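Local atomic coordinates of leucine aminopeptidase 2 (Saccharomyces cerevisiae, PDB entry 2XQ0), a protein that cleaves amino-terminal residues, preferentially from di- and tripeptides, as a zinc-dependent aminopeptidase, and has low epoxide hydrolase activity in vitro. Residues A[245-250]-A[301-306]. Numbering follows the deposited sequence.
Sequences KFIQTA and HELAHS. With ZN (zinc ion), chain C; BES (2-(3-amino-2-hydroxy-4-phenyl-butyrylamino)-4-methyl-pentanoic acid), chain B.
The carbonyl O of Leu303, the residue that packs against helix 243-253, accepts two hydrogen bonds, from Ser306 OG at 3.0 Å and from Ser306 N, both on the same face of its carbonyl plane. The Leu303 CG lies anti to the backbone N (chi1 169°), which carries both methyls to the other helix. CD2 rests against the Phe246 backbone, 3.4 Å from Phe246 O, and also meets Phe246 CB and Ala250 CB. Leu303 CD1 meets Ile247 CG1 at 4.1 Å, the two side chains crossing at about a right angle. The touching side chains are apolar and all are buried.

The other side of helix 297-311 carries the HExxH zinc motif. His301 NE2 binds zinc at 2.2 Å and His305 NE2 at 2.0 Å. Bestatin chelates the metal through its hydroxyl oxygen O2 and through O3, and its C15 lies over one face of the His301 ring. Glu302 is the proton acceptor; its OE2 lies 3.2 Å from bestatin O2. With an alanine at Glu302, the bestatin hydroxyl would probably lose this nearby carboxylate, and the enzyme its proton acceptor.

Segments 245-250 and 301-306 cross at -41°. The chain between them adds three strands to a mixed five-stranded sheet. Helix 321-339 touches both helices and brings Glu324 to the zinc.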
ATOM      1  N   LYS A 245      -3.789  19.799  -8.198  1.00 26.91           N
ATOM      2  CA  LYS A 245      -5.233  19.742  -8.019  1.00 25.96           C
ATOM      3  C   LYS A 245      -5.631  18.754  -6.917  1.00 22.55           C
ATOM      4  O   LYS A 245      -6.488  19.058  -6.095  1.00 25.16           O
ATOM      5  CB  LYS A 245      -5.906  19.393  -9.349  1.00 25.87           C
ATOM      6  CG  LYS A 245      -7.403  19.164  -9.282  1.00 40.33           C
ATOM      7  CD  LYS A 245      -7.985  19.070 -10.688  1.00 48.38           C
ATOM      8  CE  LYS A 245      -7.267  18.011 -11.515  1.00 51.42           C
ATOM      9  NZ  LYS A 245      -7.406  18.246 -12.995  1.00 55.31           N
ATOM     10  N   PHE A 246      -5.013  17.570  -6.896  1.00 23.22           N
ATOM     11  CA  PHE A 246      -5.249  16.618  -5.818  1.00 24.52           C
ATOM     12  C   PHE A 246      -4.875  17.209  -4.463  1.00 25.93           C
ATOM     13  O   PHE A 246      -5.621  17.078  -3.473  1.00 23.21           O
ATOM     14  CB  PHE A 246      -4.437  15.340  -6.017  1.00 19.71           C
ATOM     15  CG  PHE A 246      -4.996  14.416  -7.051  1.00 25.95           C
ATOM     16  CD1 PHE A 246      -6.266  14.588  -7.546  1.00 38.07           C
ATOM     17  CD2 PHE A 246      -4.227  13.362  -7.536  1.00 43.96           C
ATOM     18  CE1 PHE A 246      -6.773  13.721  -8.516  1.00 45.85           C
ATOM     19  CE2 PHE A 246      -4.727  12.496  -8.502  1.00 42.85           C
ATOM     20  CZ  PHE A 246      -6.004  12.679  -8.989  1.00 37.99           C
ATOM     21  N   ILE A 247      -3.711  17.842  -4.387  1.00 22.94           N
ATOM     22  CA  ILE A 247      -3.302  18.356  -3.090  1.00 20.44           C
ATOM     23  C   ILE A 247      -4.317  19.368  -2.585  1.00 21.98           C
ATOM     24  O   ILE A 247      -4.789  19.260  -1.457  1.00 23.22           O
ATOM     25  CB  ILE A 247      -1.889  18.960  -3.075  1.00 21.56           C
ATOM     26  CG1 ILE A 247      -0.860  17.927  -3.515  1.00 24.08           C
ATOM     27  CG2 ILE A 247      -1.539  19.401  -1.638  1.00 26.08           C
ATOM     28  CD1 ILE A 247       0.547  18.478  -3.589  1.00 23.75           C
ATOM     29  N   GLN A 248      -4.667  20.335  -3.430  1.00 20.75           N
ATOM     30  CA  GLN A 248      -5.588  21.420  -3.052  1.00 19.89           C
ATOM     31  C   GLN A 248      -6.983  20.888  -2.729  1.00 15.85           C
ATOM     32  O   GLN A 248      -7.669  21.405  -1.853  1.00 24.51           O
ATOM     33  CB  GLN A 248      -5.660  22.494  -4.147  1.00 22.84           C
ATOM     34  CG  GLN A 248      -4.411  23.388  -4.233  1.00 31.52           C
ATOM     35  CD  GLN A 248      -4.456  24.328  -5.434  1.00 38.97           C
ATOM     36  OE1 GLN A 248      -5.534  24.631  -5.950  1.00 34.76           O
ATOM     37  NE2 GLN A 248      -3.284  24.776  -5.896  1.00 29.15           N
ATOM     38  N   THR A 249      -7.388  19.831  -3.419  1.00 20.46           N
ATOM     39  CA  THR A 249      -8.650  19.168  -3.092  1.00 25.19           C
ATOM     40  C   THR A 249      -8.642  18.532  -1.685  1.00 27.14           C
ATOM     41  O   THR A 249      -9.586  18.705  -0.902  1.00 19.54           O
ATOM     42  CB  THR A 249      -9.018  18.111  -4.139  1.00 24.53           C
ATOM     43  OG1 THR A 249      -9.175  18.748  -5.420  1.00 23.65           O
ATOM     44  CG2 THR A 249     -10.327  17.442  -3.745  1.00 27.20           C
ATOM     45  N   ALA A 250      -7.576  17.808  -1.362  1.00 23.37           N
ATOM     46  CA  ALA A 250      -7.436  17.216  -0.032  1.00 22.97           C
ATOM     47  C   ALA A 250      -7.409  18.268   1.057  1.00 25.52           C
ATOM     48  O   ALA A 250      -8.010  18.101   2.118  1.00 26.34           O
ATOM     49  CB  ALA A 250      -6.172  16.359   0.034  1.00 18.23           C
ATOM     50  N   HIS A 301      -4.551   8.233  -3.299  1.00 17.82           N
ATOM     51  CA  HIS A 301      -4.381   7.336  -2.161  1.00 24.20           C
ATOM     52  C   HIS A 301      -3.150   7.679  -1.324  1.00 20.61           C
ATOM     53  O   HIS A 301      -3.267   7.963  -0.152  1.00 19.08           O
ATOM     54  CB  HIS A 301      -4.319   5.872  -2.610  1.00 26.63           C
ATOM     55  CG  HIS A 301      -4.343   4.907  -1.464  1.00 27.79           C
ATOM     56  ND1 HIS A 301      -5.510   4.397  -0.946  1.00 25.06           N
ATOM     57  CD2 HIS A 301      -3.341   4.405  -0.701  1.00 26.56           C
ATOM     58  CE1 HIS A 301      -5.229   3.606   0.080  1.00 25.87           C
ATOM     59  NE2 HIS A 301      -3.919   3.599   0.249  1.00 21.75           N
ATOM     60  N   GLU A 302      -1.964   7.650  -1.924  1.00 15.39           N
ATOM     61  CA  GLU A 302      -0.747   7.951  -1.177  1.00 14.39           C
ATOM     62  C   GLU A 302      -0.803   9.366  -0.616  1.00 13.47           C
ATOM     63  O   GLU A 302      -0.288   9.636   0.462  1.00 23.30           O
ATOM     64  CB  GLU A 302       0.488   7.845  -2.067  1.00 23.01           C
ATOM     65  CG  GLU A 302       0.586   6.562  -2.889  1.00 37.62           C
ATOM     66  CD  GLU A 302       0.556   5.324  -2.036  1.00 50.85           C
ATOM     67  OE1 GLU A 302       0.263   4.241  -2.587  1.00 53.74           O
ATOM     68  OE2 GLU A 302       0.808   5.431  -0.814  1.00 56.97           O
ATOM     69  N   LEU A 303      -1.417  10.281  -1.359  1.00 20.72           N
ATOM     70  CA  LEU A 303      -1.541  11.651  -0.877  1.00 18.03           C
ATOM     71  C   LEU A 303      -2.399  11.725   0.383  1.00 19.54           C
ATOM     72  O   LEU A 303      -2.078  12.462   1.301  1.00 18.30           O
ATOM     73  CB  LEU A 303      -2.197  12.519  -1.941  1.00 25.93           C
ATOM     74  CG  LEU A 303      -2.624  13.912  -1.466  1.00 26.47           C
ATOM     75  CD1 LEU A 303      -1.399  14.728  -1.086  1.00 32.60           C
ATOM     76  CD2 LEU A 303      -3.405  14.601  -2.583  1.00 27.83           C
ATOM     77  N   ALA A 304      -3.518  11.006   0.413  1.00 17.34           N
ATOM     78  CA  ALA A 304      -4.386  11.051   1.596  1.00 21.08           C
ATOM     79  C   ALA A 304      -3.665  10.516   2.839  1.00 15.82           C
ATOM     80  O   ALA A 304      -3.911  10.979   3.965  1.00 19.84           O
ATOM     81  CB  ALA A 304      -5.686  10.301   1.349  1.00 21.13           C
ATOM     82  N   HIS A 305      -2.746   9.569   2.648  1.00 15.82           N
ATOM     83  CA  HIS A 305      -1.934   9.048   3.751  1.00 15.18           C
ATOM     84  C   HIS A 305      -1.205  10.162   4.500  1.00 22.12           C
ATOM     85  O   HIS A 305      -0.922  10.049   5.707  1.00 19.52           O
ATOM     86  CB  HIS A 305      -0.907   8.032   3.252  1.00 15.89           C
ATOM     87  CG  HIS A 305      -1.403   6.627   3.261  1.00 16.79           C
ATOM     88  ND1 HIS A 305      -1.928   6.038   4.390  1.00 18.54           N
ATOM     89  CD2 HIS A 305      -1.435   5.683   2.284  1.00 22.04           C
ATOM     90  CE1 HIS A 305      -2.288   4.794   4.102  1.00 17.82           C
ATOM     91  NE2 HIS A 305      -1.998   4.559   2.835  1.00 19.11           N
ATOM     92  N   SER A 306      -0.918  11.249   3.800  1.00 14.59           N
ATOM     93  CA  SER A 306      -0.219  12.370   4.446  1.00 13.20           C
ATOM     94  C   SER A 306      -0.937  12.707   5.741  1.00 22.46           C
ATOM     95  O   SER A 306      -0.303  12.986   6.759  1.00 36.02           O
ATOM     96  CB  SER A 306      -0.160  13.594   3.529  1.00 15.40           C
ATOM     97  OG  SER A 306       0.579  13.283   2.370  1.00 30.36           O
TER
HETATM   98 ZN    ZN C1672      -2.497   2.879   1.774  1.00 30.57          ZN
HETATM   99  N2  BES B 901       1.738   1.335   2.114  1.00 46.76           N
HETATM  100  C1  BES B 901       0.579   0.739   1.481  1.00 45.88           C
HETATM  101  C6  BES B 901       0.944  -0.624   0.891  1.00 46.67           C
HETATM  102  C7  BES B 901       1.347  -1.577   1.995  1.00 48.03           C
HETATM  103  C8  BES B 901       0.564  -1.677   3.139  1.00 45.10           C
HETATM  104  C12 BES B 901       2.505  -2.339   1.876  1.00 51.51           C
HETATM  105  C9  BES B 901       0.933  -2.547   4.159  1.00 44.27           C
HETATM  106  C11 BES B 901       2.875  -3.208   2.899  1.00 49.59           C
HETATM  107  C10 BES B 901       2.087  -3.314   4.041  1.00 44.60           C
HETATM  108  C2  BES B 901       0.018   1.653   0.384  1.00 44.93           C
HETATM  109  O2  BES B 901      -0.339   2.971   0.825  1.00 32.40           O
HETATM  110  C3  BES B 901      -1.187   0.974  -0.177  1.00 47.59           C
HETATM  111  O3  BES B 901      -2.240   0.897   0.460  1.00 38.26           O
HETATM  112  N1  BES B 901      -0.924   0.485  -1.382  1.00 55.01           N
HETATM  113  C4  BES B 901      -1.808  -0.246  -2.266  1.00 58.17           C
HETATM  114  C13 BES B 901      -2.321   0.830  -3.217  1.00 51.78           C
HETATM  115  C14 BES B 901      -3.840   0.866  -3.305  1.00 54.64           C
HETATM  116  C15 BES B 901      -4.303   2.229  -3.806  1.00 48.21           C
HETATM  117  C16 BES B 901      -4.499   0.518  -1.972  1.00 59.03           C
HETATM  118  C5  BES B 901      -0.945  -1.205  -3.035  1.00 58.04           C
HETATM  119  O1  BES B 901      -1.455  -2.254  -3.486  1.00 58.99           O
HETATM  120  O4  BES B 901       0.269  -0.917  -3.190  1.00 49.54           O